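PDB 2C0Z: NOVW from Streptomyces niveus, which epimerises C3 of a dTDP-4-keto-6-deoxy sugar, working together with NovU to build the sugar precursor of the antibiotic novobiocin. Local coordinates for residues Ala80-Cys85 with Ala119-Glu124; Thr84-Ala89 with Glu136-Tyr141; Val93-Arg98 with Leu162-Pro167; Leu97-Pro102 with Gly190-Tyr195. All coordinates share one frame; numbering follows the deposited sequence.

The four contacts run across the RmlC-like cupin from its core outward. Contacts 1 and 2 share Thr84 and Cys85: strand 81-87 pairs with 119-122 in the first and with 136-143 in the second, neighbours in one antiparallel sheet, the contact centres about 13 Å apart. Lys81 and Tyr141, substrate-binding and proton-donor residues by similarity, thus stand on adjacent strands. The chain then enters the other sheet as strand 89-96, on which the loop 162-167 packs in contact 3. Contact 4 shares Leu97 and Arg98 with it and joins residues 190-195, in the C-terminal part of the model, to the loop leaving that strand. Contacts 2 and 4 lie farthest apart, their centres about 29 Å from each other.

Contact 1: Ala80-Cys85 with Ala119-Glu124; sequences AKYVTC and AVYLSE
Four backbone hydrogen bonds lace strand 81-85 to strand 119-122 as antiparallel neighbours. Lys81 pairs with Leu122 through Lys81 N to Leu122 O (3.0 Å) and Leu122 N to Lys81 O (2.9 Å). Val83 pairs with Val120 in the same way, Val83 N reaching Val120 O at 2.8 Å. Between them, in the non-hydrogen-bonded pair Tyr82-Tyr121, Tyr121 CA lends a CA-H...O contact to Lys81 O.

Apolar packing follows the two faces of the sheet. On one, the tyrosine side chains cross at about a right angle: Tyr82 CD2 lies against Tyr121 CB (3.8 Å), while CE1 on the other flank of the Tyr82 ring meets Ala119 CB. A chi1 of 169° carries the Tyr121 ring back alongside Ala80, whose CB is 3.7 Å from Tyr121 CE1. On the other face Val83 and Val120 stand side by side, pointing the same way.

Lys81, a substrate-binding residue by similarity, sends NZ away to Gln79 and Ser143. Strand 119-122 is flanked on its far edge by strand 20-30, strand 81-87 by 136-143, and Leu112 of strand 107-113 packs on Val83 and Val120.

Contact 2: Thr84-Ala89 with Glu136-Tyr141; sequences TCVRGA and EATLCY
A classic beta bulge interrupts the pairing of these antiparallel strands, with Val86 and Arg87 both set opposite Thr138. Ahead of it the ladder is regular: Thr84 N gives a hydrogen bond to Cys140 O (2.9 Å) and Cys140 N returns one to Thr84 O (2.8 Å). At the bulge, Val86 N still reaches Thr138 O, with a more bent N-H...O angle of 147°, but it is Arg87 O that takes the bond from Thr138 N (2.9 Å). The extra residue fits the corner that the chain turns at Val86.

Thr138 is consequently touched by two side chains. Its CG2 meets Val86 CG2 at 3.7 Å, and its OG1 lies beside CB and CD of Arg87. The arginine runs out extended, CG anti to the backbone N (chi1 178°), and a water in the guanidinium plane joins Arg87 NH1 (2.9 Å) to Thr138 OG1 (2.7 Å). Arg87 NH1 also makes a salt bridge to Asp114 of the second subunit, and Val86 packs on its own counterpart there, which puts the bulge at the dimer interface. On the opposite face of the sheet, Leu139 CD2 presses on Cys85 CB at 3.5 Å.

Tyr141, the proton donor by similarity, lies at the end of the second segment, its OH bonded to Ser60. Strand 136-143 has strand 56-63 along its other edge, while Phe130 of strand 126-132 packs on Leu139 and Tyr141.

Contact 3: Val93-Arg98 with Leu162-Pro167; sequences VVVDLR and LAIDWP
Val95 and Leu162 reach toward each other tip to tip, Val95 CG1 meeting Leu162 CD2 at 3.6 Å with Leu162 CD1 slightly farther off. Two residues back along the strand, Val93 repeats the gesture: its CG1 points at the end of Ile164, CD1 at 4.0 Å. The valine's two methyls divide the work. Because CG1 is anti to the backbone N (chi1 175°) and CG2 is anti to the carbonyl carbon, the first goes to Ile164 and the second to the indole of Trp166, lying 3.7 Å from CZ3. Val93 and Trp166 meet at a slant there, on the six-membered end of the ring system. Ile164 in turn sets its CG2 over the centre of one Trp166 face, 3.5 Å above the plane, so the isoleucine packs against both the strand and the indole.

These side chains of the loop pack at Val93 and Val95 on strand 89-96, part of the five-stranded antiparallel sheet of the cupin fold. Trp107 of the adjoining strand 107-113 and Ile70 of strand 67-73, next but one across the sheet, add to the same apolar patch. The Trp166 NE1 proton is spent on Pro157 O.

Where the strand ends, polar bonds take over. Asp96 OD1 accepts from Arg98 N, closing an Asx turn, and from Arg98 NE (2.8 Å), the two donors coming from opposite faces of the carboxylate plane. Arg98 NH2 completes a side-on grip by bonding Asp96 OD2 at 2.9 Å.

Contact 4: Leu97-Pro102 with Gly190-Tyr195; sequences LRVGSP and GLLPTY
Tyr195 N donates to Val99 O over 2.8 Å, an almost straight bond with an N-H...O angle of 173°, although the donor sits well out of the carbonyl plane. Val99 belongs to a type II beta turn, Arg98 to Ser101, closed by Ser101 N to Arg98 O, with Gly100 at its positive-phi position. Val99 N bonds Pro193 O at 2.9 Å, and together the two bonds make a single backbone bridge between Val99 and Thr194. Thr194 is the N-cap of the last modelled helix, 195-198, so the turn is tied to the very start of that helix.

Tyr195 packs on the second half of the turn and on Pro102 after it. Its chi1 of 178° throws the ring clear of the main-chain N and out over Ser101 and Pro102, and both make CH-pi contacts on a face: Ser101 CA is 3.9 Å from the ring centroid and Pro102 CD 4.3 Å. The guanidinium of Arg98 stands at the ring's edge, the two planes 81° apart, so that Tyr195 CD1 lies over a guanidinium face. Glu18 takes the bond of the tyrosine OH, and Ser101 OG is held by Asp96.

Toward the other end the packing is apolar. Leu97 CB lies 4.2 Å from CD of Pro193, and Phe72 of strand 67-73 and helix 183-188 pack against this side. Val99 and Leu192 cross at about a right angle, with Leu192 CB 4.0 Å from Val99 CG2.

Contact 1: Ala80-Cys85 with Ala119-Glu124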
loop_
_atom_site.group_PDB
_atom_site.type_symbol
_atom_site.label_atom_id
_atom_site.label_comp_id
_atom_site.label_asym_id
_atom_site.label_seq_id
_atom_site.Cartn_x
_atom_site.Cartn_y
_atom_site.Cartn_z
ATOM N N ALA A 80 -10.277 9.425 -7.043
ATOM C CA ALA A 80 -9.570 8.438 -7.845
ATOM C C ALA A 80 -8.957 7.406 -6.917
ATOM O O ALA A 80 -8.643 7.713 -5.786
ATOM C CB ALA A 80 -8.492 9.098 -8.613
ATOM N N LYS A 81 -8.800 6.192 -7.420
ATOM C CA LYS A 81 -8.317 5.075 -6.603
ATOM C C LYS A 81 -7.271 4.290 -7.371
ATOM O O LYS A 81 -7.377 4.112 -8.579
ATOM C CB LYS A 81 -9.464 4.100 -6.258
ATOM C CG LYS A 81 -10.424 4.551 -5.221
ATOM C CD LYS A 81 -11.398 3.376 -4.895
ATOM C CE LYS A 81 -11.612 3.259 -3.411
ATOM N NZ LYS A 81 -11.746 4.594 -2.768
ATOM N N TYR A 82 -6.301 3.769 -6.638
ATOM C CA TYR A 82 -5.213 2.962 -7.175
ATOM C C TYR A 82 -5.182 1.711 -6.337
ATOM O O TYR A 82 -4.842 1.752 -5.158
ATOM C CB TYR A 82 -3.934 3.798 -7.081
ATOM C CG TYR A 82 -2.732 3.344 -7.874
ATOM C CD1 TYR A 82 -1.902 2.366 -7.379
ATOM C CD2 TYR A 82 -2.424 3.906 -9.105
ATOM C CE1 TYR A 82 -0.777 1.947 -8.084
ATOM C CE2 TYR A 82 -1.315 3.513 -9.812
ATOM C CZ TYR A 82 -0.474 2.529 -9.290
ATOM O OH TYR A 82 0.647 2.183 -9.996
ATOM N N VAL A 83 -5.557 0.596 -6.951
ATOM C CA VAL A 83 -5.866 -0.639 -6.248
ATOM C C VAL A 83 -4.969 -1.792 -6.658
ATOM O O VAL A 83 -4.714 -1.996 -7.842
ATOM C CB VAL A 83 -7.364 -1.004 -6.310
ATOM C CG1 VAL A 83 -7.811 -1.325 -7.713
ATOM C CG2 VAL A 83 -7.695 -2.146 -5.350
ATOM N N THR A 84 -4.542 -2.588 -5.665
ATOM C CA THR A 84 -3.795 -3.800 -5.939
ATOM C C THR A 84 -4.126 -4.898 -4.949
ATOM O O THR A 84 -4.634 -4.628 -3.860
ATOM C CB THR A 84 -2.281 -3.478 -5.938
ATOM O OG1 THR A 84 -1.564 -4.530 -6.558
ATOM C CG2 THR A 84 -1.687 -3.381 -4.550
ATOM N N CYS A 85 -3.899 -6.142 -5.334
ATOM C CA CYS A 85 -4.107 -7.260 -4.411
ATOM C C CYS A 85 -2.770 -7.744 -3.893
ATOM O O CYS A 85 -1.896 -8.134 -4.665
ATOM C CB CYS A 85 -4.866 -8.378 -5.091
ATOM S SG CYS A 85 -5.033 -9.875 -4.079
ATOM N N ALA A 119 -1.850 -3.527 -10.703
ATOM C CA ALA A 119 -2.663 -2.517 -10.054
ATOM C C ALA A 119 -3.599 -1.919 -11.111
ATOM O O ALA A 119 -3.292 -1.939 -12.304
ATOM C CB ALA A 119 -1.802 -1.448 -9.415
ATOM N N VAL A 120 -4.725 -1.389 -10.646
ATOM C CA VAL A 120 -5.634 -0.660 -11.487
ATOM C C VAL A 120 -5.820 0.726 -10.923
ATOM O O VAL A 120 -6.048 0.880 -9.726
ATOM C CB VAL A 120 -6.989 -1.387 -11.639
ATOM C CG1 VAL A 120 -8.016 -0.517 -12.310
ATOM C CG2 VAL A 120 -6.843 -2.660 -12.426
ATOM N N TYR A 121 -5.706 1.736 -11.793
ATOM C CA TYR A 121 -6.016 3.111 -11.463
ATOM C C TYR A 121 -7.348 3.456 -12.109
ATOM O O TYR A 121 -7.560 3.218 -13.294
ATOM C CB TYR A 121 -4.942 4.060 -11.959
ATOM C CG TYR A 121 -5.351 5.506 -11.865
ATOM C CD1 TYR A 121 -5.397 6.144 -10.630
ATOM C CD2 TYR A 121 -5.707 6.236 -12.991
ATOM C CE1 TYR A 121 -5.789 7.462 -10.515
ATOM C CE2 TYR A 121 -6.104 7.561 -12.868
ATOM C CZ TYR A 121 -6.144 8.153 -11.623
ATOM O OH TYR A 121 -6.511 9.497 -11.481
ATOM N N LEU A 122 -8.235 4.006 -11.313
ATOM C CA LEU A 122 -9.526 4.479 -11.814
ATOM C C LEU A 122 -9.774 5.910 -11.423
ATOM O O LEU A 122 -9.564 6.305 -10.283
ATOM C CB LEU A 122 -10.676 3.590 -11.376
ATOM C CG LEU A 122 -10.818 3.244 -9.918
ATOM C CD1 LEU A 122 -12.269 3.070 -9.542
ATOM C CD2 LEU A 122 -10.053 1.965 -9.592
ATOM N N SER A 123 -10.174 6.686 -12.413
ATOM C CA SER A 123 -10.406 8.104 -12.258
ATOM C C SER A 123 -11.776 8.403 -11.631
ATOM O O SER A 123 -12.570 7.515 -11.333
ATOM C CB SER A 123 -10.381 8.771 -13.654
ATOM O OG SER A 123 -9.133 8.653 -14.297
ATOM N N GLU A 124 -12.055 9.687 -11.460
ATOM C CA GLU A 124 -13.303 10.132 -10.873
ATOM C C GLU A 124 -14.507 9.685 -11.702
ATOM O O GLU A 124 -14.466 9.607 -12.939
ATOM C CB GLU A 124 -13.296 11.660 -10.736
ATOM C CG GLU A 124 -12.171 12.241 -9.901
ATOM C CD GLU A 124 -10.780 12.355 -10.562
ATOM O OE1 GLU A 124 -10.517 11.939 -11.738
ATOM O OE2 GLU A 124 -9.886 12.869 -9.840
#

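Contact 2: Thr84-Ala89 with Glu136-Tyr141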
loop_
_atom_site.group_PDB
_atom_site.type_symbol
_atom_site.label_atom_id
_atom_site.label_comp_id
_atom_site.label_asym_id
_atom_site.label_seq_id
_atom_site.Cartn_x
_atom_site.Cartn_y
_atom_site.Cartn_z
ATOM N N THR A 84 -4.542 -2.588 -5.665
ATOM C CA THR A 84 -3.795 -3.800 -5.939
ATOM C C THR A 84 -4.126 -4.898 -4.949
ATOM O O THR A 84 -4.634 -4.628 -3.860
ATOM C CB THR A 84 -2.281 -3.478 -5.938
ATOM O OG1 THR A 84 -1.564 -4.530 -6.558
ATOM C CG2 THR A 84 -1.687 -3.381 -4.550
ATOM N N CYS A 85 -3.899 -6.142 -5.334
ATOM C CA CYS A 85 -4.107 -7.260 -4.411
ATOM C C CYS A 85 -2.770 -7.744 -3.893
ATOM O O CYS A 85 -1.896 -8.134 -4.665
ATOM C CB CYS A 85 -4.866 -8.378 -5.091
ATOM S SG CYS A 85 -5.033 -9.875 -4.079
ATOM N N VAL A 86 -2.600 -7.631 -2.583
ATOM C CA VAL A 86 -1.305 -7.928 -1.936
ATOM C C VAL A 86 -1.243 -9.351 -1.384
ATOM O O VAL A 86 -0.170 -9.832 -1.008
ATOM C CB VAL A 86 -0.938 -6.923 -0.864
ATOM C CG1 VAL A 86 -0.736 -5.514 -1.462
ATOM C CG2 VAL A 86 -1.942 -6.909 0.255
ATOM N N ARG A 87 -2.379 -10.029 -1.314
ATOM C CA ARG A 87 -2.435 -11.421 -0.878
ATOM C C ARG A 87 -3.654 -12.063 -1.476
ATOM O O ARG A 87 -4.750 -11.508 -1.398
ATOM C CB ARG A 87 -2.505 -11.495 0.639
ATOM C CG ARG A 87 -2.604 -12.885 1.248
ATOM C CD ARG A 87 -2.986 -12.733 2.700
ATOM N NE ARG A 87 -2.735 -13.861 3.550
ATOM C CZ ARG A 87 -2.628 -13.785 4.901
ATOM N NH1 ARG A 87 -2.739 -12.598 5.617
ATOM N NH2 ARG A 87 -2.389 -14.922 5.549
ATOM N N GLY A 88 -3.487 -13.228 -2.051
ATOM C CA GLY A 88 -4.599 -13.921 -2.639
ATOM C C GLY A 88 -4.884 -13.462 -4.055
ATOM O O GLY A 88 -3.977 -13.090 -4.811
ATOM N N ALA A 89 -6.158 -13.545 -4.426
ATOM C CA ALA A 89 -6.579 -13.194 -5.766
ATOM C C ALA A 89 -7.999 -12.661 -5.753
ATOM O O ALA A 89 -8.862 -13.175 -5.045
ATOM C CB ALA A 89 -6.490 -14.417 -6.717
ATOM N N GLU A 136 -9.300 -16.354 1.051
ATOM C CA GLU A 136 -9.343 -14.961 1.529
ATOM C C GLU A 136 -8.451 -14.145 0.624
ATOM O O GLU A 136 -7.497 -14.691 0.099
ATOM C CB GLU A 136 -8.855 -14.822 2.955
ATOM C CG GLU A 136 -9.700 -15.619 3.967
ATOM C CD GLU A 136 -9.577 -15.142 5.413
ATOM O OE1 GLU A 136 -8.589 -14.433 5.750
ATOM O OE2 GLU A 136 -10.492 -15.493 6.228
ATOM N N ALA A 137 -8.716 -12.840 0.515
ATOM C CA ALA A 137 -7.927 -11.943 -0.365
ATOM C C ALA A 137 -7.793 -10.566 0.265
ATOM O O ALA A 137 -8.737 -10.065 0.854
ATOM C CB ALA A 137 -8.598 -11.811 -1.712
ATOM N N THR A 138 -6.622 -9.949 0.118
ATOM C CA THR A 138 -6.347 -8.649 0.695
ATOM C C THR A 138 -6.045 -7.625 -0.396
ATOM O O THR A 138 -5.110 -7.811 -1.180
ATOM C CB THR A 138 -5.106 -8.768 1.612
ATOM O OG1 THR A 138 -5.327 -9.791 2.608
ATOM C CG2 THR A 138 -4.868 -7.460 2.371
ATOM N N LEU A 139 -6.853 -6.573 -0.456
ATOM C CA LEU A 139 -6.666 -5.466 -1.376
ATOM C C LEU A 139 -6.072 -4.291 -0.622
ATOM O O LEU A 139 -6.397 -4.066 0.543
ATOM C CB LEU A 139 -7.989 -5.038 -2.005
ATOM C CG LEU A 139 -8.603 -6.055 -2.921
ATOM C CD1 LEU A 139 -9.838 -5.424 -3.531
ATOM C CD2 LEU A 139 -7.619 -6.467 -3.969
ATOM N N CYS A 140 -5.169 -3.567 -1.286
ATOM C CA CYS A 140 -4.626 -2.324 -0.796
ATOM C C CYS A 140 -5.021 -1.223 -1.767
ATOM O O CYS A 140 -4.917 -1.408 -2.995
ATOM C CB CYS A 140 -3.109 -2.432 -0.686
ATOM S SG CYS A 140 -2.320 -0.979 0.004
ATOM N N TYR A 141 -5.505 -0.104 -1.250
ATOM C CA TYR A 141 -6.050 0.972 -2.064
ATOM C C TYR A 141 -5.361 2.258 -1.657
ATOM O O TYR A 141 -5.227 2.530 -0.460
ATOM C CB TYR A 141 -7.572 1.216 -1.780
ATOM C CG TYR A 141 -8.522 0.056 -1.701
ATOM C CD1 TYR A 141 -8.479 -0.816 -0.633
ATOM C CD2 TYR A 141 -9.517 -0.114 -2.651
ATOM C CE1 TYR A 141 -9.384 -1.859 -0.508
ATOM C CE2 TYR A 141 -10.436 -1.158 -2.542
ATOM C CZ TYR A 141 -10.355 -2.026 -1.472
ATOM O OH TYR A 141 -11.243 -3.085 -1.332
HETATM O O HOH W 1 -3.516 -9.938 4.657
#

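Contact 3: Val93-Arg98 with Leu162-Pro167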
loop_
_atom_site.group_PDB
_atom_site.type_symbol
_atom_site.label_atom_id
_atom_site.label_comp_id
_atom_site.label_asym_id
_atom_site.label_seq_id
_atom_site.Cartn_x
_atom_site.Cartn_y
_atom_site.Cartn_z
ATOM N N VAL A 93 -13.358 -5.282 -10.675
ATOM C CA VAL A 93 -14.261 -4.731 -11.709
ATOM C C VAL A 93 -14.362 -3.234 -11.606
ATOM O O VAL A 93 -14.602 -2.659 -10.519
ATOM C CB VAL A 93 -15.656 -5.377 -11.600
ATOM C CG1 VAL A 93 -16.672 -4.768 -12.563
ATOM C CG2 VAL A 93 -15.544 -6.852 -11.850
ATOM N N VAL A 94 -14.181 -2.586 -12.744
ATOM C CA VAL A 94 -14.448 -1.160 -12.874
ATOM C C VAL A 94 -15.699 -0.981 -13.731
ATOM O O VAL A 94 -15.962 -1.749 -14.678
ATOM C CB VAL A 94 -13.259 -0.365 -13.458
ATOM C CG1 VAL A 94 -12.075 -0.354 -12.490
ATOM C CG2 VAL A 94 -12.810 -0.937 -14.785
ATOM N N VAL A 95 -16.475 0.035 -13.388
ATOM C CA VAL A 95 -17.767 0.282 -14.047
ATOM C C VAL A 95 -17.835 1.743 -14.404
ATOM O O VAL A 95 -17.619 2.600 -13.548
ATOM C CB VAL A 95 -18.924 -0.057 -13.128
ATOM C CG1 VAL A 95 -20.282 0.198 -13.859
ATOM C CG2 VAL A 95 -18.778 -1.501 -12.637
ATOM N N ASP A 96 -18.091 2.047 -15.670
ATOM C CA ASP A 96 -18.236 3.440 -16.058
ATOM C C ASP A 96 -19.606 3.949 -15.707
ATOM O O ASP A 96 -20.566 3.600 -16.375
ATOM C CB ASP A 96 -17.975 3.599 -17.547
ATOM C CG ASP A 96 -17.746 5.027 -17.960
ATOM O OD1 ASP A 96 -18.107 5.969 -17.204
ATOM O OD2 ASP A 96 -17.187 5.282 -19.050
ATOM N N LEU A 97 -19.688 4.804 -14.677
ATOM C CA LEU A 97 -20.964 5.334 -14.180
ATOM C C LEU A 97 -21.224 6.751 -14.692
ATOM O O LEU A 97 -22.164 7.409 -14.235
ATOM C CB LEU A 97 -20.958 5.302 -12.647
ATOM C CG LEU A 97 -20.882 3.897 -12.038
ATOM C CD1 LEU A 97 -20.751 4.036 -10.520
ATOM C CD2 LEU A 97 -22.083 3.061 -12.413
ATOM N N ARG A 98 -20.394 7.227 -15.621
ATOM C CA ARG A 98 -20.429 8.624 -16.059
ATOM C C ARG A 98 -21.447 8.783 -17.190
ATOM O O ARG A 98 -21.212 8.376 -18.325
ATOM C CB ARG A 98 -19.069 9.066 -16.523
ATOM C CG ARG A 98 -17.989 8.897 -15.453
ATOM C CD ARG A 98 -16.611 9.109 -15.961
ATOM N NE ARG A 98 -16.266 8.104 -16.966
ATOM C CZ ARG A 98 -15.072 7.981 -17.561
ATOM N NH1 ARG A 98 -14.056 8.787 -17.273
ATOM N NH2 ARG A 98 -14.888 7.017 -18.443
ATOM N N LEU A 162 -25.570 -4.150 -16.179
ATOM C CA LEU A 162 -24.163 -4.519 -16.098
ATOM C C LEU A 162 -23.984 -6.021 -16.288
ATOM O O LEU A 162 -23.112 -6.447 -17.032
ATOM C CB LEU A 162 -23.575 -4.064 -14.745
ATOM C CG LEU A 162 -23.712 -2.573 -14.419
ATOM C CD1 LEU A 162 -23.186 -2.287 -13.030
ATOM C CD2 LEU A 162 -22.982 -1.678 -15.431
ATOM N N ALA A 163 -24.797 -6.815 -15.590
ATOM C CA ALA A 163 -24.762 -8.258 -15.695
ATOM C C ALA A 163 -23.334 -8.801 -15.551
ATOM O O ALA A 163 -22.835 -9.547 -16.382
ATOM C CB ALA A 163 -25.411 -8.724 -17.008
ATOM N N ILE A 164 -22.670 -8.356 -14.485
ATOM C CA ILE A 164 -21.281 -8.687 -14.268
ATOM C C ILE A 164 -21.124 -10.195 -14.025
ATOM O O ILE A 164 -21.881 -10.792 -13.264
ATOM C CB ILE A 164 -20.733 -7.876 -13.107
ATOM C CG1 ILE A 164 -20.743 -6.382 -13.469
ATOM C CG2 ILE A 164 -19.309 -8.367 -12.760
ATOM C CD1 ILE A 164 -20.650 -5.398 -12.288
ATOM N N ASP A 165 -20.120 -10.782 -14.661
ATOM C CA ASP A 165 -19.847 -12.217 -14.555
ATOM C C ASP A 165 -18.951 -12.515 -13.341
ATOM O O ASP A 165 -17.792 -12.880 -13.495
ATOM C CB ASP A 165 -19.156 -12.714 -15.854
ATOM C CG ASP A 165 -19.977 -12.431 -17.139
ATOM O OD1 ASP A 165 -21.154 -12.887 -17.230
ATOM O OD2 ASP A 165 -19.515 -11.767 -18.109
ATOM N N TRP A 166 -19.499 -12.336 -12.146
ATOM C CA TRP A 166 -18.776 -12.626 -10.901
ATOM C C TRP A 166 -18.424 -14.100 -10.850
ATOM O O TRP A 166 -19.311 -14.933 -11.059
ATOM C CB TRP A 166 -19.650 -12.279 -9.697
ATOM C CG TRP A 166 -20.037 -10.840 -9.609
ATOM C CD1 TRP A 166 -21.293 -10.338 -9.723
ATOM C CD2 TRP A 166 -19.173 -9.701 -9.373
ATOM N NE1 TRP A 166 -21.281 -8.967 -9.598
ATOM C CE2 TRP A 166 -19.999 -8.546 -9.365
ATOM C CE3 TRP A 166 -17.800 -9.537 -9.169
ATOM C CZ2 TRP A 166 -19.490 -7.248 -9.164
ATOM C CZ3 TRP A 166 -17.299 -8.237 -8.950
ATOM C CH2 TRP A 166 -18.142 -7.115 -8.984
ATOM N N PRO A 167 -17.170 -14.425 -10.566
ATOM C CA PRO A 167 -16.725 -15.834 -10.534
ATOM C C PRO A 167 -17.084 -16.513 -9.217
ATOM O O PRO A 167 -16.202 -16.951 -8.466
ATOM C CB PRO A 167 -15.210 -15.709 -10.711
ATOM C CG PRO A 167 -14.867 -14.439 -10.015
ATOM C CD PRO A 167 -16.042 -13.504 -10.322
#

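Contact 4: Leu97-Pro102 with Gly190-Tyr195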
loop_
_atom_site.group_PDB
_atom_site.type_symbol
_atom_site.label_atom_id
_atom_site.label_comp_id
_atom_site.label_asym_id
_atom_site.label_seq_id
_atom_site.Cartn_x
_atom_site.Cartn_y
_atom_site.Cartn_z
ATOM N N LEU A 97 -19.688 4.804 -14.677
ATOM C CA LEU A 97 -20.964 5.334 -14.180
ATOM C C LEU A 97 -21.224 6.751 -14.692
ATOM O O LEU A 97 -22.164 7.409 -14.235
ATOM C CB LEU A 97 -20.958 5.302 -12.647
ATOM C CG LEU A 97 -20.882 3.897 -12.038
ATOM C CD1 LEU A 97 -20.751 4.036 -10.520
ATOM C CD2 LEU A 97 -22.083 3.061 -12.413
ATOM N N ARG A 98 -20.394 7.227 -15.621
ATOM C CA ARG A 98 -20.429 8.624 -16.059
ATOM C C ARG A 98 -21.447 8.783 -17.190
ATOM O O ARG A 98 -21.212 8.376 -18.325
ATOM C CB ARG A 98 -19.069 9.066 -16.523
ATOM C CG ARG A 98 -17.989 8.897 -15.453
ATOM C CD ARG A 98 -16.611 9.109 -15.961
ATOM N NE ARG A 98 -16.266 8.104 -16.966
ATOM C CZ ARG A 98 -15.072 7.981 -17.561
ATOM N NH1 ARG A 98 -14.056 8.787 -17.273
ATOM N NH2 ARG A 98 -14.888 7.017 -18.443
ATOM N N VAL A 99 -22.580 9.366 -16.872
ATOM C CA VAL A 99 -23.632 9.566 -17.847
ATOM C C VAL A 99 -23.113 10.416 -19.001
ATOM O O VAL A 99 -22.555 11.502 -18.815
ATOM C CB VAL A 99 -24.879 10.186 -17.194
ATOM C CG1 VAL A 99 -25.936 10.469 -18.222
ATOM C CG2 VAL A 99 -25.413 9.285 -16.117
ATOM N N GLY A 100 -23.308 9.910 -20.210
ATOM C CA GLY A 100 -22.806 10.573 -21.393
ATOM C C GLY A 100 -21.526 10.000 -21.937
ATOM O O GLY A 100 -21.138 10.284 -23.094
ATOM N N SER A 101 -20.838 9.185 -21.131
ATOM C CA SER A 101 -19.598 8.589 -21.574
ATOM C C SER A 101 -19.900 7.559 -22.664
ATOM O O SER A 101 -20.883 6.817 -22.565
ATOM C CB SER A 101 -18.937 7.843 -20.414
ATOM O OG SER A 101 -17.871 7.058 -20.924
ATOM N N PRO A 102 -19.028 7.440 -23.663
ATOM C CA PRO A 102 -19.201 6.374 -24.644
ATOM C C PRO A 102 -19.318 4.988 -24.023
ATOM O O PRO A 102 -19.950 4.092 -24.597
ATOM C CB PRO A 102 -17.940 6.466 -25.507
ATOM C CG PRO A 102 -17.460 7.843 -25.356
ATOM C CD PRO A 102 -17.857 8.289 -23.960
ATOM N N GLY A 190 -31.047 11.029 -10.616
ATOM C CA GLY A 190 -29.985 12.009 -10.765
ATOM C C GLY A 190 -28.757 11.797 -9.888
ATOM O O GLY A 190 -28.054 12.752 -9.563
ATOM N N LEU A 191 -28.477 10.541 -9.519
ATOM C CA LEU A 191 -27.467 10.241 -8.511
ATOM C C LEU A 191 -26.107 9.914 -9.137
ATOM O O LEU A 191 -25.095 9.806 -8.438
ATOM C CB LEU A 191 -27.949 9.085 -7.633
ATOM C CG LEU A 191 -29.261 9.457 -6.942
ATOM C CD1 LEU A 191 -29.771 8.277 -6.173
ATOM C CD2 LEU A 191 -29.053 10.659 -5.973
ATOM N N LEU A 192 -26.054 9.773 -10.450
ATOM C CA LEU A 192 -24.803 9.367 -11.090
ATOM C C LEU A 192 -23.986 10.551 -11.552
ATOM O O LEU A 192 -24.539 11.590 -11.885
ATOM C CB LEU A 192 -25.082 8.429 -12.265
ATOM C CG LEU A 192 -25.752 7.105 -11.912
ATOM C CD1 LEU A 192 -25.906 6.261 -13.145
ATOM C CD2 LEU A 192 -24.940 6.341 -10.848
ATOM N N PRO A 193 -22.663 10.369 -11.618
ATOM C CA PRO A 193 -21.762 11.360 -12.163
ATOM C C PRO A 193 -22.062 11.627 -13.646
ATOM O O PRO A 193 -22.531 10.725 -14.305
ATOM C CB PRO A 193 -20.387 10.685 -12.025
ATOM C CG PRO A 193 -20.564 9.597 -11.068
ATOM C CD PRO A 193 -21.948 9.135 -11.229
ATOM N N THR A 194 -21.761 12.826 -14.147
ATOM C CA THR A 194 -21.867 13.107 -15.568
ATOM C C THR A 194 -20.474 13.124 -16.199
ATOM O O THR A 194 -19.509 13.595 -15.613
ATOM C CB THR A 194 -22.652 14.404 -15.861
ATOM O OG1 THR A 194 -21.821 15.547 -15.665
ATOM C CG2 THR A 194 -23.816 14.551 -14.897
ATOM N N TYR A 195 -20.368 12.568 -17.391
ATOM C CA TYR A 195 -19.096 12.496 -18.090
ATOM C C TYR A 195 -18.486 13.882 -18.313
ATOM O O TYR A 195 -17.292 14.064 -18.079
ATOM C CB TYR A 195 -19.327 11.755 -19.398
ATOM C CG TYR A 195 -18.144 11.609 -20.304
ATOM C CD1 TYR A 195 -17.001 10.900 -19.916
ATOM C CD2 TYR A 195 -18.178 12.144 -21.578
ATOM C CE1 TYR A 195 -15.930 10.759 -20.759
ATOM C CE2 TYR A 195 -17.109 12.001 -22.425
ATOM C CZ TYR A 195 -15.997 11.322 -22.022
ATOM O OH TYR A 195 -14.951 11.213 -22.900
#